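Local structure of protein induced by osmotic stress (Scheffersomyces stipitis, 5YWN) at residues 122-127 with 169-174; 130-135 with 162-167. The protein probably reduces ketones, haloketones among them, with NADPH as hydride donor, as a member of the dihydroflavonol-4-reductase subfamily of extended short-chain dehydrogenases. The protein carries 1 engineered substitution. All blocks are in the same frame, centred on the assembly; numbering follows the deposited sequence.

Contact 1 (122-127 with 169-174); sequences YTSSVV and FAERAA. With NAP (NADP nicotinamide-adenine-dinucleotide phosphate), chain B.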
loop_
_atom_site.group_PDB
_atom_site.type_symbol
_atom_site.label_atom_id
_atom_site.label_comp_id
_atom_site.label_asym_id
_atom_site.label_seq_id
_atom_site.Cartn_x
_atom_site.Cartn_y
_atom_site.Cartn_z
ATOM N N TYR A 122 -7.985 7.043 -0.629
ATOM C CA TYR A 122 -7.420 6.353 -1.734
ATOM C C TYR A 122 -5.965 5.985 -1.451
ATOM O O TYR A 122 -5.203 6.802 -1.082
ATOM C CB TYR A 122 -7.514 7.182 -2.991
ATOM C CG TYR A 122 -6.830 6.557 -4.146
ATOM C CD1 TYR A 122 -7.303 5.395 -4.682
ATOM C CD2 TYR A 122 -5.678 7.076 -4.648
ATOM C CE1 TYR A 122 -6.693 4.793 -5.718
ATOM C CE2 TYR A 122 -5.050 6.485 -5.684
ATOM C CZ TYR A 122 -5.563 5.325 -6.198
ATOM O OH TYR A 122 -4.965 4.707 -7.180
ATOM N N THR A 123 -5.622 4.735 -1.656
ATOM C CA THR A 123 -4.269 4.283 -1.473
ATOM C C THR A 123 -3.464 4.577 -2.774
ATOM O O THR A 123 -3.563 3.911 -3.717
ATOM C CB THR A 123 -4.138 2.782 -1.115
ATOM O OG1 THR A 123 -4.982 2.412 -0.062
ATOM C CG2 THR A 123 -2.692 2.417 -0.792
ATOM N N SER A 124 -2.680 5.617 -2.727
ATOM C CA SER A 124 -1.850 5.994 -3.832
ATOM C C SER A 124 -0.457 5.410 -3.624
ATOM O O SER A 124 -0.338 4.337 -3.145
ATOM C CB SER A 124 -1.810 7.499 -4.022
ATOM O OG SER A 124 -1.366 7.887 -5.263
ATOM N N SER A 125 0.553 6.129 -4.074
ATOM C CA SER A 125 1.929 5.750 -3.961
ATOM C C SER A 125 2.891 6.902 -4.216
ATOM O O SER A 125 2.570 7.823 -4.879
ATOM C CB SER A 125 2.241 4.609 -4.912
ATOM O OG SER A 125 3.576 4.327 -4.961
ATOM N N VAL A 126 4.120 6.732 -3.793
ATOM C CA VAL A 126 5.158 7.676 -4.106
ATOM C C VAL A 126 5.350 7.802 -5.617
ATOM O O VAL A 126 5.730 8.792 -6.047
ATOM C CB VAL A 126 6.502 7.360 -3.426
ATOM C CG1 VAL A 126 7.160 6.151 -4.020
ATOM C CG2 VAL A 126 7.385 8.581 -3.399
ATOM N N VAL A 127 5.030 6.765 -6.360
ATOM C CA VAL A 127 5.143 6.738 -7.795
ATOM C C VAL A 127 4.231 7.736 -8.486
ATOM O O VAL A 127 4.491 8.100 -9.581
ATOM C CB VAL A 127 5.053 5.343 -8.414
ATOM C CG1 VAL A 127 5.992 4.394 -7.709
ATOM C CG2 VAL A 127 3.638 4.829 -8.432
ATOM N N PHE A 169 -2.372 8.831 -12.438
ATOM C CA PHE A 169 -3.647 9.088 -13.076
ATOM C C PHE A 169 -4.920 8.766 -12.277
ATOM O O PHE A 169 -5.812 9.513 -12.261
ATOM C CB PHE A 169 -3.671 8.619 -14.528
ATOM C CG PHE A 169 -2.621 9.274 -15.352
ATOM C CD1 PHE A 169 -2.709 10.578 -15.663
ATOM C CD2 PHE A 169 -1.505 8.609 -15.700
ATOM C CE1 PHE A 169 -1.704 11.209 -16.356
ATOM C CE2 PHE A 169 -0.493 9.226 -16.379
ATOM C CZ PHE A 169 -0.594 10.523 -16.705
ATOM N N ALA A 170 -4.905 7.662 -11.590
ATOM C CA ALA A 170 -5.966 7.356 -10.690
ATOM C C ALA A 170 -6.087 8.385 -9.588
ATOM O O ALA A 170 -7.122 8.852 -9.394
ATOM C CB ALA A 170 -5.807 5.993 -10.128
ATOM N N GLU A 171 -4.996 8.773 -8.954
ATOM C CA GLU A 171 -5.021 9.787 -7.923
ATOM C C GLU A 171 -5.494 11.163 -8.405
ATOM O O GLU A 171 -6.297 11.758 -7.784
ATOM C CB GLU A 171 -3.711 9.902 -7.144
ATOM C CG GLU A 171 -3.849 10.664 -5.826
ATOM C CD GLU A 171 -2.583 11.174 -5.157
ATOM O OE1 GLU A 171 -1.526 10.638 -5.323
ATOM O OE2 GLU A 171 -2.706 12.143 -4.450
ATOM N N ARG A 172 -5.016 11.584 -9.557
ATOM C CA ARG A 172 -5.469 12.794 -10.187
ATOM C C ARG A 172 -6.986 12.711 -10.467
ATOM O O ARG A 172 -7.678 13.604 -10.226
ATOM C CB ARG A 172 -4.711 13.052 -11.465
ATOM C CG ARG A 172 -3.308 13.609 -11.340
ATOM C CD ARG A 172 -2.735 13.835 -12.717
ATOM N NE ARG A 172 -1.327 14.114 -12.799
ATOM C CZ ARG A 172 -0.765 15.260 -12.492
ATOM N NH1 ARG A 172 0.515 15.409 -12.626
ATOM N NH2 ARG A 172 -1.467 16.251 -12.073
ATOM N N ALA A 173 -7.442 11.584 -10.930
ATOM C CA ALA A 173 -8.823 11.366 -11.189
ATOM C C ALA A 173 -9.667 11.471 -9.919
ATOM O O ALA A 173 -10.674 12.049 -9.933
ATOM C CB ALA A 173 -9.039 10.047 -11.871
ATOM N N ALA A 174 -9.168 10.938 -8.828
ATOM C CA ALA A 174 -9.847 11.025 -7.555
ATOM C C ALA A 174 -9.998 12.492 -7.096
ATOM O O ALA A 174 -11.056 12.910 -6.805
ATOM C CB ALA A 174 -9.125 10.211 -6.523
HETATM P PA NAP B . -0.900 -6.647 -3.429
HETATM O O1A NAP B . -0.462 -7.314 -2.147
HETATM O O2A NAP B . -0.782 -7.385 -4.741
HETATM O O5B NAP B . -2.429 -6.174 -3.254
HETATM C C5B NAP B . -3.246 -5.927 -4.397
HETATM C C4B NAP B . -4.663 -6.421 -4.133
HETATM O O4B NAP B . -5.587 -5.740 -4.989
HETATM C C3B NAP B . -4.794 -7.912 -4.399
HETATM O O3B NAP B . -5.175 -8.608 -3.207
HETATM C C2B NAP B . -5.856 -8.063 -5.470
HETATM O O2B NAP B . -6.943 -8.854 -4.997
HETATM C C1B NAP B . -6.323 -6.654 -5.807
HETATM N N9A NAP B . -6.076 -6.366 -7.242
HETATM C C8A NAP B . -4.867 -6.283 -7.830
HETATM N N7A NAP B . -4.995 -6.006 -9.153
HETATM C C5A NAP B . -6.309 -5.907 -9.428
HETATM C C6A NAP B . -7.135 -5.634 -10.626
HETATM N N6A NAP B . -6.564 -5.404 -11.833
HETATM N N1A NAP B . -8.478 -5.623 -10.474
HETATM C C2A NAP B . -9.067 -5.850 -9.284
HETATM N N3A NAP B . -8.372 -6.104 -8.160
HETATM C C4A NAP B . -7.018 -6.146 -8.164
HETATM O O3 NAP B . -0.113 -5.249 -3.564
HETATM P PN NAP B . 0.296 -4.412 -2.252
HETATM O O1N NAP B . 1.802 -4.316 -2.203
HETATM O O2N NAP B . -0.461 -4.979 -1.074
HETATM O O5D NAP B . -0.292 -2.947 -2.570
HETATM C C5D NAP B . -1.493 -2.498 -1.945
HETATM C C4D NAP B . -1.855 -1.109 -2.457
HETATM O O4D NAP B . -0.985 -0.128 -1.882
HETATM C C3D NAP B . -1.727 -1.015 -3.970
HETATM O O3D NAP B . -2.999 -0.750 -4.570
HETATM C C2D NAP B . -0.758 0.117 -4.245
HETATM O O2D NAP B . -1.375 1.129 -5.048
HETATM C C1D NAP B . -0.358 0.675 -2.888
HETATM N N1N NAP B . 1.100 0.640 -2.737
HETATM C C2N NAP B . 1.685 -0.431 -2.187
HETATM C C3N NAP B . 3.066 -0.485 -2.036
HETATM C C7N NAP B . 3.713 -1.689 -1.418
HETATM O O7N NAP B . 4.920 -1.835 -1.516
HETATM N N7N NAP B . 2.949 -2.570 -0.775
HETATM C C4N NAP B . 3.840 0.584 -2.462
HETATM C C5N NAP B . 3.210 1.682 -3.030
HETATM C C6N NAP B . 1.826 1.685 -3.157
HETATM P P2B NAP B . -6.940 -10.451 -5.203
HETATM O O1X NAP B . -8.405 -10.817 -5.227
HETATM O O2X NAP B . -6.226 -10.647 -6.519
HETATM O O3X NAP B . -6.187 -10.972 -4.002
#
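E171 OE1 is gripped twice: S124 OG donates to it at 2.8 Å, and N191 ND2 from strand 186-192 gives a second hydrogen bond. The serine hydroxyl comes in above the carboxylate, 37° out of its plane. It gets there because OG stands anti to the backbone N of S124 (chi1 -162°), which swings it across to helix 159-181. E171 CB lies 3.9 Å from Y122 CE2, and beyond CG the chain runs extended to the carboxylate, whose plane is 43° from that of the ring. One residue earlier on the helix, A170 CB sits 3.3 Å from Y122 OH, and that hydroxyl also has a weak hydrogen bond to K167 NZ. On the other side of the strand end the same chain meets the cofactor: T123 CG2 is 3.3 Å from NAP O4D, and S124 O is 3.4 Å from NAP C6N. The other carboxylate oxygen, E171 OE2, carries a salt bridge to R258 and a hydrogen bond from W175 NE1. With so many donors around it, this buried glutamate is probably ionised, and it ties the helix to the loop just after strand 119-123, which lines the nicotinamide site.

Contact 2 (130-135 with 162-167); sequences SVPEEL and AYFGSK. With NAP (NADP nicotinamide-adenine-dinucleotide phosphate), chain B.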
loop_
_atom_site.group_PDB
_atom_site.type_symbol
_atom_site.label_atom_id
_atom_site.label_comp_id
_atom_site.label_asym_id
_atom_site.label_seq_id
_atom_site.Cartn_x
_atom_site.Cartn_y
_atom_site.Cartn_z
ATOM N N SER A 130 6.422 11.169 -8.584
ATOM C CA SER A 130 7.739 11.068 -9.103
ATOM C C SER A 130 7.884 10.210 -10.335
ATOM O O SER A 130 6.979 9.603 -10.759
ATOM C CB SER A 130 8.633 10.501 -8.041
ATOM O OG SER A 130 9.917 10.999 -8.197
ATOM N N VAL A 131 9.112 10.153 -10.822
ATOM C CA VAL A 131 9.532 9.285 -11.887
ATOM C C VAL A 131 10.716 8.478 -11.432
ATOM O O VAL A 131 11.389 8.849 -10.524
ATOM C CB VAL A 131 9.917 10.058 -13.152
ATOM C CG1 VAL A 131 8.738 10.709 -13.737
ATOM C CG2 VAL A 131 10.966 11.087 -12.846
ATOM N N PRO A 132 11.004 7.384 -12.083
ATOM C CA PRO A 132 11.887 6.415 -11.482
ATOM C C PRO A 132 13.257 6.966 -11.167
ATOM O O PRO A 132 13.675 6.859 -10.057
ATOM C CB PRO A 132 11.996 5.361 -12.566
ATOM C CG PRO A 132 10.712 5.417 -13.228
ATOM C CD PRO A 132 10.351 6.836 -13.260
ATOM N N GLU A 133 13.867 7.669 -12.092
ATOM C CA GLU A 133 15.177 8.222 -11.862
ATOM C C GLU A 133 15.250 9.200 -10.675
ATOM O O GLU A 133 16.284 9.391 -10.131
ATOM C CB GLU A 133 15.713 8.841 -13.124
ATOM C CG GLU A 133 14.807 9.872 -13.788
ATOM C CD GLU A 133 13.687 9.270 -14.641
ATOM O OE1 GLU A 133 13.047 8.307 -14.248
ATOM O OE2 GLU A 133 13.449 9.793 -15.716
ATOM N N GLU A 134 14.164 9.860 -10.345
ATOM C CA GLU A 134 14.066 10.747 -9.220
ATOM C C GLU A 134 14.112 10.125 -7.869
ATOM O O GLU A 134 14.634 10.709 -6.971
ATOM C CB GLU A 134 12.870 11.642 -9.304
ATOM C CG GLU A 134 12.977 12.645 -10.402
ATOM C CD GLU A 134 11.743 13.549 -10.538
ATOM O OE1 GLU A 134 10.848 13.564 -9.640
ATOM O OE2 GLU A 134 11.721 14.264 -11.570
ATOM N N LEU A 135 13.526 8.958 -7.724
ATOM C CA LEU A 135 13.380 8.338 -6.442
ATOM C C LEU A 135 14.695 8.023 -5.772
ATOM O O LEU A 135 14.779 7.964 -4.589
ATOM C CB LEU A 135 12.524 7.071 -6.520
ATOM C CG LEU A 135 11.042 7.237 -6.766
ATOM C CD1 LEU A 135 10.344 5.939 -6.922
ATOM C CD2 LEU A 135 10.326 8.094 -5.777
ATOM N N ALA A 162 3.935 1.690 -16.552
ATOM C CA ALA A 162 2.527 1.595 -16.475
ATOM C C ALA A 162 2.019 1.681 -15.038
ATOM O O ALA A 162 1.106 2.345 -14.803
ATOM C CB ALA A 162 2.056 0.352 -17.133
ATOM N N TYR A 163 2.674 1.029 -14.099
ATOM C CA TYR A 163 2.300 1.126 -12.691
ATOM C C TYR A 163 2.449 2.533 -12.193
ATOM O O TYR A 163 1.580 3.020 -11.606
ATOM C CB TYR A 163 3.083 0.188 -11.796
ATOM C CG TYR A 163 2.771 0.325 -10.332
ATOM C CD1 TYR A 163 1.635 -0.191 -9.804
ATOM C CD2 TYR A 163 3.614 0.989 -9.498
ATOM C CE1 TYR A 163 1.351 -0.058 -8.478
ATOM C CE2 TYR A 163 3.351 1.109 -8.157
ATOM C CZ TYR A 163 2.205 0.599 -7.662
ATOM O OH TYR A 163 1.953 0.745 -6.378
ATOM N N PHE A 164 3.524 3.193 -12.541
ATOM C CA PHE A 164 3.751 4.557 -12.153
ATOM C C PHE A 164 2.632 5.442 -12.671
ATOM O O PHE A 164 2.094 6.196 -11.957
ATOM C CB PHE A 164 5.045 5.058 -12.775
ATOM C CG PHE A 164 6.224 5.021 -11.881
ATOM C CD1 PHE A 164 6.905 3.874 -11.683
ATOM C CD2 PHE A 164 6.680 6.154 -11.290
ATOM C CE1 PHE A 164 8.000 3.847 -10.887
ATOM C CE2 PHE A 164 7.768 6.134 -10.493
ATOM C CZ PHE A 164 8.433 4.981 -10.290
ATOM N N GLY A 165 2.282 5.289 -13.921
ATOM C CA GLY A 165 1.197 5.986 -14.510
ATOM C C GLY A 165 -0.136 5.659 -13.897
ATOM O O GLY A 165 -0.862 6.534 -13.650
ATOM N N SER A 166 -0.369 4.405 -13.590
ATOM C CA SER A 166 -1.620 3.972 -13.042
ATOM C C SER A 166 -1.907 4.710 -11.747
ATOM O O SER A 166 -2.978 5.108 -11.542
ATOM C CB SER A 166 -1.672 2.454 -12.784
ATOM O OG SER A 166 -0.928 2.016 -11.719
ATOM N N LYS A 167 -0.916 4.855 -10.911
ATOM C CA LYS A 167 -1.074 5.565 -9.683
ATOM C C LYS A 167 -1.277 7.079 -9.816
ATOM O O LYS A 167 -2.153 7.610 -9.255
ATOM C CB LYS A 167 0.020 5.189 -8.684
ATOM C CG LYS A 167 0.286 3.734 -8.488
ATOM C CD LYS A 167 -0.892 2.955 -8.000
ATOM C CE LYS A 167 -1.449 3.529 -6.757
ATOM N NZ LYS A 167 -2.455 2.668 -6.138
HETATM P PA NAP B . -0.900 -6.647 -3.429
HETATM O O1A NAP B . -0.462 -7.314 -2.147
HETATM O O2A NAP B . -0.782 -7.385 -4.741
HETATM O O5B NAP B . -2.429 -6.174 -3.254
HETATM C C5B NAP B . -3.246 -5.927 -4.397
HETATM C C4B NAP B . -4.663 -6.421 -4.133
HETATM O O4B NAP B . -5.587 -5.740 -4.989
HETATM C C3B NAP B . -4.794 -7.912 -4.399
HETATM O O3B NAP B . -5.175 -8.608 -3.207
HETATM C C2B NAP B . -5.856 -8.063 -5.470
HETATM O O2B NAP B . -6.943 -8.854 -4.997
HETATM C C1B NAP B . -6.323 -6.654 -5.807
HETATM N N9A NAP B . -6.076 -6.366 -7.242
HETATM C C8A NAP B . -4.867 -6.283 -7.830
HETATM N N7A NAP B . -4.995 -6.006 -9.153
HETATM C C5A NAP B . -6.309 -5.907 -9.428
HETATM C C6A NAP B . -7.135 -5.634 -10.626
HETATM N N6A NAP B . -6.564 -5.404 -11.833
HETATM N N1A NAP B . -8.478 -5.623 -10.474
HETATM C C2A NAP B . -9.067 -5.850 -9.284
HETATM N N3A NAP B . -8.372 -6.104 -8.160
HETATM C C4A NAP B . -7.018 -6.146 -8.164
HETATM O O3 NAP B . -0.113 -5.249 -3.564
HETATM P PN NAP B . 0.296 -4.412 -2.252
HETATM O O1N NAP B . 1.802 -4.316 -2.203
HETATM O O2N NAP B . -0.461 -4.979 -1.074
HETATM O O5D NAP B . -0.292 -2.947 -2.570
HETATM C C5D NAP B . -1.493 -2.498 -1.945
HETATM C C4D NAP B . -1.855 -1.109 -2.457
HETATM O O4D NAP B . -0.985 -0.128 -1.882
HETATM C C3D NAP B . -1.727 -1.015 -3.970
HETATM O O3D NAP B . -2.999 -0.750 -4.570
HETATM C C2D NAP B . -0.758 0.117 -4.245
HETATM O O2D NAP B . -1.375 1.129 -5.048
HETATM C C1D NAP B . -0.358 0.675 -2.888
HETATM N N1N NAP B . 1.100 0.640 -2.737
HETATM C C2N NAP B . 1.685 -0.431 -2.187
HETATM C C3N NAP B . 3.066 -0.485 -2.036
HETATM C C7N NAP B . 3.713 -1.689 -1.418
HETATM O O7N NAP B . 4.920 -1.835 -1.516
HETATM N N7N NAP B . 2.949 -2.570 -0.775
HETATM C C4N NAP B . 3.840 0.584 -2.462
HETATM C C5N NAP B . 3.210 1.682 -3.030
HETATM C C6N NAP B . 1.826 1.685 -3.157
HETATM P P2B NAP B . -6.940 -10.451 -5.203
HETATM O O1X NAP B . -8.405 -10.817 -5.227
HETATM O O2X NAP B . -6.226 -10.647 -6.519
HETATM O O3X NAP B . -6.187 -10.972 -4.002
#
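F164 reaches from helix 159-181 into the start of 130-135, and its ring makes the whole contact. From CB, which points toward 130-135, a chi1 of -98°, well away from a staggered value, swings the ring across. CD2 is the first atom to land, 3.5 Å from S130 O, which lies at the ring edge in its plane. CE2, the next atom out, comes 3.9 Å from V131 CA, which approaches obliquely. The tip, CZ, has L135 CD1 at 4.0 Å near the ring plane. P132 covers one face: its CG sits over CE1 and CZ, 4.0 Å from the F164 ring centroid and 22° off the normal, a CH-pi contact displaced toward the rim. Replacing F164 by an alanine is likely to leave P132 CG and L135 CD1 without their shared ring and to open a gap beside the 132-135 turn. The turn has its own tie, S130 OG donating to E134 OE1 at 3.1 Å, on the anti side and 31° out of the carboxylate plane, while S130 O accepts from S148 OG. On the helix, S166 OG donates to Y163 O at 2.7 Å, and K167 N bonds to the same oxygen. The Y163 ring has K167 CG over one face and meets F86 edge-to-face, and its OH lies 3.4 Å from NAP C6N. Y163 and K167, four residues apart and both binding NADP, form the Tyr-x-x-x-Lys signature of short-chain dehydrogenases, and F164 packs from within that signature onto the 130-135 turn.

How the contacts relate
Both contacts use helix 159-181, each against the chain following strand 119-123; segments of both reach NAP, in contact 2 through Y163 and K167, not the F164 packing. Contact 1 lies deeper, its centre about 11 Å from the chain centre against about 15 Å, and all its touching residues are buried; in contact 2, P132 and L135 are partly exposed. The chemistry follows, both within the Rossmann-type domain: a buried, probably charged carboxylate held by hydrogen bonds in the first, apolar ring packing with no cross-segment hydrogen bond in the second. They meet at K167, whose NZ probably donates to T123 O, 2.9 Å away, and at V127, which packs against both F164 and K167.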